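Local coordinates for type III effector Xcv3220-like C-terminal domain-containing protein (Xanthomonas campestris pv. vesicatoria, PDB 4FC9) that is the C-terminal domain of XopL, a leucine-rich-repeat type III effector secreted into plant hosts, where it probably acts as an E3 ubiquitin ligase, at residues P79-M84 with A153-A158; L91-R96 with W162-L167. All blocks are in the same frame, centred on the assembly; numbering follows the deposited sequence.

Interaction 1. Residues P79-M84 with A153-A158; sequences PALRDM and ATLAKA. With EDO (1,2-ethanediol), chain E.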
ATOM      1  N   PRO A  79     -10.481   6.814 -12.025  1.00 22.81           N
ATOM      2  CA  PRO A  79      -9.713   5.929 -12.909  1.00 24.90           C
ATOM      3  C   PRO A  79      -8.503   5.271 -12.246  1.00 26.92           C
ATOM      4  O   PRO A  79      -8.330   4.064 -12.389  1.00 27.21           O
ATOM      5  CB  PRO A  79      -9.265   6.869 -14.021  1.00 23.49           C
ATOM      6  CG  PRO A  79     -10.362   7.861 -14.100  1.00 24.10           C
ATOM      7  CD  PRO A  79     -10.811   8.087 -12.686  1.00 23.49           C
ATOM      8  N   ALA A  80      -7.690   6.048 -11.534  1.00 24.37           N
ATOM      9  CA  ALA A  80      -6.512   5.510 -10.867  1.00 20.21           C
ATOM     10  C   ALA A  80      -6.881   4.427  -9.856  1.00 20.43           C
ATOM     11  O   ALA A  80      -6.159   3.438  -9.702  1.00 21.56           O
ATOM     12  CB  ALA A  80      -5.729   6.628 -10.189  1.00 18.46           C
ATOM     13  N   LEU A  81      -8.007   4.616  -9.173  1.00 19.90           N
ATOM     14  CA  LEU A  81      -8.437   3.678  -8.140  1.00 16.85           C
ATOM     15  C   LEU A  81      -9.085   2.451  -8.757  1.00 19.62           C
ATOM     16  O   LEU A  81      -8.948   1.345  -8.241  1.00 19.82           O
ATOM     17  CB  LEU A  81      -9.406   4.343  -7.173  1.00 17.48           C
ATOM     18  CG  LEU A  81      -8.862   5.539  -6.399  1.00 18.83           C
ATOM     19  CD1 LEU A  81      -9.942   6.086  -5.497  1.00 16.42           C
ATOM     20  CD2 LEU A  81      -7.630   5.138  -5.597  1.00 20.40           C
ATOM     21  N   ARG A  82      -9.792   2.645  -9.863  1.00 21.96           N
ATOM     22  CA  ARG A  82     -10.356   1.515 -10.580  1.00 23.44           C
ATOM     23  C   ARG A  82      -9.210   0.636 -11.076  1.00 26.17           C
ATOM     24  O   ARG A  82      -9.298  -0.589 -11.021  1.00 25.30           O
ATOM     25  CB  ARG A  82     -11.256   1.969 -11.736  1.00 24.91           C
ATOM     26  CG  ARG A  82     -12.119   0.843 -12.301  1.00 31.62           C
ATOM     27  CD  ARG A  82     -13.169   1.326 -13.315  1.00 39.06           C
ATOM     28  NE  ARG A  82     -14.466   1.634 -12.706  1.00 36.50           N
ATOM     29  CZ  ARG A  82     -15.442   0.749 -12.507  1.00 37.06           C
ATOM     30  NH1 ARG A  82     -15.279  -0.520 -12.857  1.00 39.60           N
ATOM     31  NH2 ARG A  82     -16.584   1.130 -11.951  1.00 33.70           N
ATOM     32  N   ASP A  83      -8.128   1.271 -11.529  1.00 26.70           N
ATOM     33  CA  ASP A  83      -6.940   0.552 -12.001  1.00 24.60           C
ATOM     34  C   ASP A  83      -6.296  -0.273 -10.898  1.00 24.94           C
ATOM     35  O   ASP A  83      -6.014  -1.456 -11.077  1.00 27.31           O
ATOM     36  CB  ASP A  83      -5.889   1.520 -12.548  1.00 25.81           C
ATOM     37  CG  ASP A  83      -6.302   2.159 -13.852  1.00 33.13           C
ATOM     38  OD1 ASP A  83      -7.267   1.679 -14.482  1.00 33.80           O
ATOM     39  OD2 ASP A  83      -5.647   3.143 -14.253  1.00 35.19           O
HETATM   40  N   MSE A  84      -6.047   0.366  -9.763  1.00 23.72           N
HETATM   41  CA  MSE A  84      -5.344  -0.288  -8.666  1.00 20.97           C
HETATM   42  C   MSE A  84      -6.189  -1.372  -8.026  1.00 19.71           C
HETATM   43  O   MSE A  84      -5.661  -2.365  -7.546  1.00 22.47           O
HETATM   44  CB  MSE A  84      -4.893   0.733  -7.627  1.00 21.50           C
HETATM   45  CG  MSE A  84      -3.802   1.654  -8.137  1.00 22.75           C
HETATM   46 SE   MSE A  84      -2.844   2.523  -6.688  0.85 38.50          SE
HETATM   47  CE  MSE A  84      -4.329   3.488  -5.923  1.00 17.25           C
ATOM     48  N   ALA A 153     -10.182   6.507   5.416  1.00 21.04           N
ATOM     49  CA  ALA A 153      -9.659   5.150   5.568  1.00 18.27           C
ATOM     50  C   ALA A 153      -9.452   4.457   4.228  1.00 19.96           C
ATOM     51  O   ALA A 153      -8.439   3.796   4.014  1.00 19.96           O
ATOM     52  CB  ALA A 153     -10.586   4.331   6.435  1.00 21.09           C
ATOM     53  N   THR A 154     -10.415   4.595   3.326  1.00 23.40           N
ATOM     54  CA  THR A 154     -10.311   3.934   2.035  1.00 17.01           C
ATOM     55  C   THR A 154      -9.222   4.582   1.196  1.00 20.49           C
ATOM     56  O   THR A 154      -8.440   3.894   0.543  1.00 20.58           O
ATOM     57  CB  THR A 154     -11.658   3.902   1.272  1.00 16.17           C
ATOM     58  OG1 THR A 154     -12.045   5.229   0.897  1.00 17.34           O
ATOM     59  CG2 THR A 154     -12.748   3.274   2.127  1.00 17.17           C
ATOM     60  N   LEU A 155      -9.148   5.908   1.232  1.00 18.74           N
ATOM     61  CA  LEU A 155      -8.112   6.600   0.484  1.00 17.36           C
ATOM     62  C   LEU A 155      -6.720   6.396   1.086  1.00 18.29           C
ATOM     63  O   LEU A 155      -5.731   6.331   0.361  1.00 15.77           O
ATOM     64  CB  LEU A 155      -8.434   8.083   0.358  1.00 16.55           C
ATOM     65  CG  LEU A 155      -9.514   8.373  -0.677  1.00 17.29           C
ATOM     66  CD1 LEU A 155      -9.850   9.841  -0.672  1.00 18.56           C
ATOM     67  CD2 LEU A 155      -9.046   7.931  -2.055  1.00 20.52           C
ATOM     68  N   ALA A 156      -6.645   6.293   2.408  1.00 16.43           N
ATOM     69  CA  ALA A 156      -5.369   6.014   3.045  1.00 17.24           C
ATOM     70  C   ALA A 156      -4.867   4.646   2.596  1.00 20.66           C
ATOM     71  O   ALA A 156      -3.679   4.470   2.346  1.00 19.39           O
ATOM     72  CB  ALA A 156      -5.487   6.071   4.553  1.00 16.44           C
ATOM     73  N   LYS A 157      -5.775   3.680   2.470  1.00 18.81           N
ATOM     74  CA  LYS A 157      -5.380   2.367   1.979  1.00 17.82           C
ATOM     75  C   LYS A 157      -4.907   2.443   0.531  1.00 16.01           C
ATOM     76  O   LYS A 157      -3.962   1.759   0.147  1.00 15.01           O
ATOM     77  CB  LYS A 157      -6.501   1.334   2.132  1.00 17.82           C
ATOM     78  CG  LYS A 157      -6.119  -0.060   1.627  1.00 18.58           C
ATOM     79  CD  LYS A 157      -4.963  -0.675   2.411  1.00 19.46           C
ATOM     80  CE  LYS A 157      -5.381  -1.019   3.826  1.00 17.70           C
ATOM     81  NZ  LYS A 157      -4.323  -1.775   4.552  1.00 22.33           N
ATOM     82  N   ALA A 158      -5.555   3.283  -0.270  1.00 15.78           N
ATOM     83  CA  ALA A 158      -5.157   3.435  -1.663  1.00 15.56           C
ATOM     84  C   ALA A 158      -3.755   4.020  -1.774  1.00 15.15           C
ATOM     85  O   ALA A 158      -2.984   3.633  -2.647  1.00 18.30           O
ATOM     86  CB  ALA A 158      -6.156   4.288  -2.419  1.00 13.40           C
TER
HETATM   87  C1  EDO E 702     -10.340   3.120 -15.231  1.00 40.13           C
HETATM   88  O1  EDO E 702      -9.062   3.245 -15.864  1.00 41.12           O
HETATM   89  C2  EDO E 702     -11.263   4.226 -15.729  1.00 39.36           C
HETATM   90  O2  EDO E 702     -12.525   4.129 -15.060  1.00 39.15           O
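Leu81 and Ala158 bring helix 79-88 and helix 152-171 together inside the all-helical C-terminal domain of the effector: the CD2 methyl of Leu81 meets the CB of Ala158 at 3.6 Å. In Leu81, CG lies beside the backbone N and anti to the carbonyl carbon (chi1 -61°), and the two methyls beyond it divide the work. While CD2 presses on Ala158, CD1 reaches the CD2 of Leu155 at 4.0 Å, one turn earlier on the partner helix. The two leucine side chains cross at about a right angle, touching through one methyl each. The CB of Ala158 is shared: beside the leucine methyl, on the same side, lies the CE of the selenomethionine Met84. The chain of Met84 bends at its last torsion (chi3 -62°), which brings CE to 4.0 Å from the CB of Ala158 and to 3.5 Å from Ala158 O. The short-segment axes come no closer than 11.8 Å and cross at 66°, a separation bridged by the long side chains of Leu81 and Met84, while Ala158 contributes only its CB and carbonyl oxygen. Leu150 also touches Leu81, Tyr63 touches Leu155, and Phe56 touches Met84. On the solvent-facing flank of 79-84, an ethanediol, probably from the crystallisation liquor, gives a hydrogen bond from O1 to Asp83 OD1 (2.8 Å). Apart from the carbonyl oxygen of Ala158, the atoms touching between the segments are methyl groups on buried residues, which implies hydrophobic burial and shape rather than directed polar bonds.

Interaction 2. Residues L91-R96 with W162-L167; sequences LEFLQR and WKTREL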
ATOM      1  N   LEU A  91      -2.822 -11.934  -9.644  1.00 31.47           N
ATOM      2  CA  LEU A  91      -1.941 -12.917  -9.027  1.00 30.44           C
ATOM      3  C   LEU A  91      -0.487 -12.501  -9.052  1.00 28.57           C
ATOM      4  O   LEU A  91       0.275 -12.830  -8.146  1.00 32.48           O
ATOM      5  CB  LEU A  91      -2.059 -14.251  -9.751  1.00 39.37           C
ATOM      6  CG  LEU A  91      -3.435 -14.900  -9.750  1.00 44.44           C
ATOM      7  CD1 LEU A  91      -3.359 -16.224 -10.493  1.00 48.36           C
ATOM      8  CD2 LEU A  91      -3.933 -15.079  -8.322  1.00 39.97           C
ATOM      9  N   GLU A  92      -0.094 -11.803 -10.107  1.00 30.73           N
ATOM     10  CA  GLU A  92       1.292 -11.393 -10.255  1.00 32.98           C
ATOM     11  C   GLU A  92       1.621 -10.319  -9.234  1.00 30.32           C
ATOM     12  O   GLU A  92       2.720 -10.294  -8.684  1.00 33.74           O
ATOM     13  CB  GLU A  92       1.554 -10.896 -11.672  1.00 41.72           C
ATOM     14  CG  GLU A  92       0.920 -11.783 -12.734  1.00 53.77           C
ATOM     15  CD  GLU A  92       1.829 -12.025 -13.919  1.00 60.46           C
ATOM     16  OE1 GLU A  92       2.919 -11.416 -13.970  1.00 63.09           O
ATOM     17  OE2 GLU A  92       1.452 -12.830 -14.797  1.00 63.94           O
ATOM     18  N   PHE A  93       0.656  -9.442  -8.974  1.00 25.27           N
ATOM     19  CA  PHE A  93       0.820  -8.427  -7.945  1.00 23.10           C
ATOM     20  C   PHE A  93       0.896  -9.065  -6.564  1.00 24.78           C
ATOM     21  O   PHE A  93       1.788  -8.760  -5.776  1.00 27.61           O
ATOM     22  CB  PHE A  93      -0.323  -7.414  -7.982  1.00 27.13           C
ATOM     23  CG  PHE A  93      -0.295  -6.433  -6.843  1.00 25.30           C
ATOM     24  CD1 PHE A  93       0.520  -5.310  -6.896  1.00 23.81           C
ATOM     25  CD2 PHE A  93      -1.075  -6.641  -5.710  1.00 22.14           C
ATOM     26  CE1 PHE A  93       0.554  -4.409  -5.842  1.00 22.41           C
ATOM     27  CE2 PHE A  93      -1.044  -5.747  -4.652  1.00 18.70           C
ATOM     28  CZ  PHE A  93      -0.230  -4.630  -4.719  1.00 19.97           C
ATOM     29  N   LEU A  94      -0.045  -9.955  -6.276  1.00 24.14           N
ATOM     30  CA  LEU A  94      -0.097 -10.617  -4.978  1.00 25.94           C
ATOM     31  C   LEU A  94       1.156 -11.450  -4.725  1.00 25.88           C
ATOM     32  O   LEU A  94       1.638 -11.540  -3.594  1.00 26.61           O
ATOM     33  CB  LEU A  94      -1.361 -11.470  -4.869  1.00 26.48           C
ATOM     34  CG  LEU A  94      -2.661 -10.669  -5.002  1.00 25.01           C
ATOM     35  CD1 LEU A  94      -3.870 -11.592  -5.093  1.00 25.67           C
ATOM     36  CD2 LEU A  94      -2.812  -9.687  -3.844  1.00 22.37           C
ATOM     37  N   GLN A  95       1.688 -12.044  -5.788  1.00 26.23           N
ATOM     38  CA  GLN A  95       2.939 -12.788  -5.706  1.00 29.54           C
ATOM     39  C   GLN A  95       4.085 -11.870  -5.280  1.00 29.67           C
ATOM     40  O   GLN A  95       4.894 -12.243  -4.435  1.00 33.68           O
ATOM     41  CB  GLN A  95       3.264 -13.447  -7.047  1.00 33.13           C
ATOM     42  CG  GLN A  95       4.147 -14.686  -6.950  1.00 45.25           C
ATOM     43  CD  GLN A  95       3.370 -15.955  -6.627  1.00 50.48           C
ATOM     44  OE1 GLN A  95       2.859 -16.637  -7.523  1.00 49.11           O
ATOM     45  NE2 GLN A  95       3.292 -16.287  -5.342  1.00 51.29           N
ATOM     46  N   ARG A  96       4.149 -10.669  -5.856  1.00 33.07           N
ATOM     47  CA  ARG A  96       5.195  -9.702  -5.508  1.00 31.70           C
ATOM     48  C   ARG A  96       5.078  -9.239  -4.062  1.00 27.12           C
ATOM     49  O   ARG A  96       6.086  -9.031  -3.379  1.00 30.56           O
ATOM     50  CB  ARG A  96       5.163  -8.487  -6.438  1.00 24.81           C
ATOM     51  CG  ARG A  96       5.561  -8.778  -7.867  1.00 26.17           C
ATOM     52  CD  ARG A  96       7.003  -9.235  -7.967  1.00 28.10           C
ATOM     53  NE  ARG A  96       7.493  -9.136  -9.338  1.00 29.86           N
ATOM     54  CZ  ARG A  96       8.585  -9.740  -9.791  1.00 35.73           C
ATOM     55  NH1 ARG A  96       8.958  -9.590 -11.056  1.00 38.73           N
ATOM     56  NH2 ARG A  96       9.305 -10.500  -8.979  1.00 34.81           N
ATOM     57  N   TRP A 162      -0.366   2.516  -3.351  1.00 17.07           N
ATOM     58  CA  TRP A 162       0.470   3.263  -4.272  1.00 19.35           C
ATOM     59  C   TRP A 162       1.931   3.057  -3.914  1.00 20.09           C
ATOM     60  O   TRP A 162       2.751   2.766  -4.781  1.00 17.98           O
ATOM     61  CB  TRP A 162       0.138   4.750  -4.280  1.00 18.28           C
ATOM     62  CG  TRP A 162       0.940   5.475  -5.320  1.00 22.86           C
ATOM     63  CD1 TRP A 162       0.597   5.680  -6.625  1.00 24.13           C
ATOM     64  CD2 TRP A 162       2.238   6.057  -5.150  1.00 23.07           C
ATOM     65  NE1 TRP A 162       1.594   6.370  -7.274  1.00 23.95           N
ATOM     66  CE2 TRP A 162       2.612   6.613  -6.389  1.00 23.54           C
ATOM     67  CE3 TRP A 162       3.116   6.171  -4.066  1.00 21.55           C
ATOM     68  CZ2 TRP A 162       3.829   7.271  -6.575  1.00 22.12           C
ATOM     69  CZ3 TRP A 162       4.322   6.826  -4.251  1.00 21.99           C
ATOM     70  CH2 TRP A 162       4.668   7.367  -5.496  1.00 19.69           C
ATOM     71  N   LYS A 163       2.250   3.199  -2.632  1.00 20.00           N
ATOM     72  CA  LYS A 163       3.606   2.947  -2.167  1.00 18.30           C
ATOM     73  C   LYS A 163       4.018   1.514  -2.460  1.00 20.15           C
ATOM     74  O   LYS A 163       5.108   1.274  -2.967  1.00 21.20           O
ATOM     75  CB  LYS A 163       3.741   3.224  -0.675  1.00 17.95           C
ATOM     76  CG  LYS A 163       5.105   2.855  -0.131  1.00 19.76           C
ATOM     77  CD  LYS A 163       5.486   3.736   1.034  1.00 24.58           C
ATOM     78  CE  LYS A 163       5.546   2.943   2.317  1.00 25.43           C
ATOM     79  NZ  LYS A 163       5.989   3.799   3.454  1.00 28.14           N
ATOM     80  N   THR A 164       3.134   0.571  -2.151  1.00 18.92           N
ATOM     81  CA  THR A 164       3.407  -0.851  -2.361  1.00 20.11           C
ATOM     82  C   THR A 164       3.808  -1.165  -3.800  1.00 18.85           C
ATOM     83  O   THR A 164       4.809  -1.835  -4.035  1.00 18.29           O
ATOM     84  CB  THR A 164       2.199  -1.725  -1.966  1.00 19.25           C
ATOM     85  OG1 THR A 164       2.015  -1.669  -0.548  1.00 20.20           O
ATOM     86  CG2 THR A 164       2.428  -3.169  -2.375  1.00 23.92           C
ATOM     87  N   ARG A 165       3.034  -0.672  -4.761  1.00 19.21           N
ATOM     88  CA  ARG A 165       3.302  -0.960  -6.165  1.00 20.41           C
ATOM     89  C   ARG A 165       4.564  -0.249  -6.655  1.00 24.00           C
ATOM     90  O   ARG A 165       5.281  -0.761  -7.513  1.00 26.85           O
ATOM     91  CB  ARG A 165       2.085  -0.635  -7.049  1.00 20.76           C
ATOM     92  CG  ARG A 165       1.763   0.839  -7.181  1.00 22.40           C
ATOM     93  CD  ARG A 165       0.353   1.082  -7.724  1.00 21.33           C
ATOM     94  NE  ARG A 165       0.123   0.544  -9.066  1.00 25.95           N
ATOM     95  CZ  ARG A 165       0.516   1.132 -10.195  1.00 29.05           C
ATOM     96  NH1 ARG A 165       1.191   2.272 -10.161  1.00 27.77           N
ATOM     97  NH2 ARG A 165       0.244   0.570 -11.363  1.00 30.40           N
ATOM     98  N   GLU A 166       4.855   0.919  -6.091  1.00 22.00           N
ATOM     99  CA  GLU A 166       6.074   1.629  -6.447  1.00 21.44           C
ATOM    100  C   GLU A 166       7.317   0.949  -5.857  1.00 20.59           C
ATOM    101  O   GLU A 166       8.385   0.964  -6.466  1.00 24.55           O
ATOM    102  CB  GLU A 166       5.994   3.104  -6.038  1.00 23.48           C
ATOM    103  CG  GLU A 166       4.905   3.887  -6.775  1.00 25.60           C
ATOM    104  CD  GLU A 166       5.044   3.817  -8.286  1.00 27.32           C
ATOM    105  OE1 GLU A 166       6.155   4.091  -8.788  1.00 31.24           O
ATOM    106  OE2 GLU A 166       4.048   3.482  -8.967  1.00 24.55           O
ATOM    107  N   LEU A 167       7.175   0.346  -4.681  1.00 20.32           N
ATOM    108  CA  LEU A 167       8.273  -0.419  -4.090  1.00 23.08           C
ATOM    109  C   LEU A 167       8.544  -1.701  -4.885  1.00 26.19           C
ATOM    110  O   LEU A 167       9.696  -2.103  -5.062  1.00 28.36           O
ATOM    111  CB  LEU A 167       8.001  -0.731  -2.614  1.00 20.32           C
ATOM    112  CG  LEU A 167       8.054   0.454  -1.641  1.00 18.26           C
ATOM    113  CD1 LEU A 167       7.599   0.039  -0.251  1.00 18.60           C
ATOM    114  CD2 LEU A 167       9.449   1.061  -1.580  1.00 21.88           C
TER
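Phe93 and Arg165 are the residues whose CA atoms come nearest between 91-96 and 162-167, with the CA of Phe93 8.1 Å from the CA of Arg165. Both segments are helical, and at this spacing a single aromatic side chain spans the interval. With CG anti to the backbone N (chi1 173°), the Phe93 ring reaches out from its helix and meets the partner with its far end: CZ lies 3.8 Å from the CG2 methyl of Thr164. The edge of the ring, near its plane, also meets the aliphatic start of Arg165, where CE1 is 4.2 Å from CB. Thr164 splits its two branches: CG2 goes to the ring, while OG1 is hydrogen-bonded to Ala131 O and to Gln160 O of its own helix. Arg165 meets Phe93 through CB, while its guanidinium forms salt bridges to Glu87 and to Glu166, NH1 lying 3.3 Å from OE2 of the latter. Beyond the two segments, His132 stacks edge-to-face with Phe93, and Met161 and Ile168 of helix 152-171 also touch the Phe93 side chain. Phe93 thus joins helix 91-101 to helix 152-171, which packs against helix 32-49 through Trp162, Lys163 and Leu167.

How the interactions relate
Helix 152-171 serves both contacts: its earlier turns receive helix 79-88 in interaction 1, and later turns receive helix 91-101, the next helix in the chain, in interaction 2. Both are buried within this all-helical domain, their centres 14 Å apart. They meet at Met84 of the first, whose SE lies 3.7 Å from the CD of Arg165 in the second. Chemistry separates them. Interaction 1 joins aliphatic groups and a selenomethionine methyl across the larger interface, 139 Å² against 93 Å². Interaction 2 depends on one aromatic ring, received by residues whose polar ends are engaged in hydrogen bonds and salt bridges alongside.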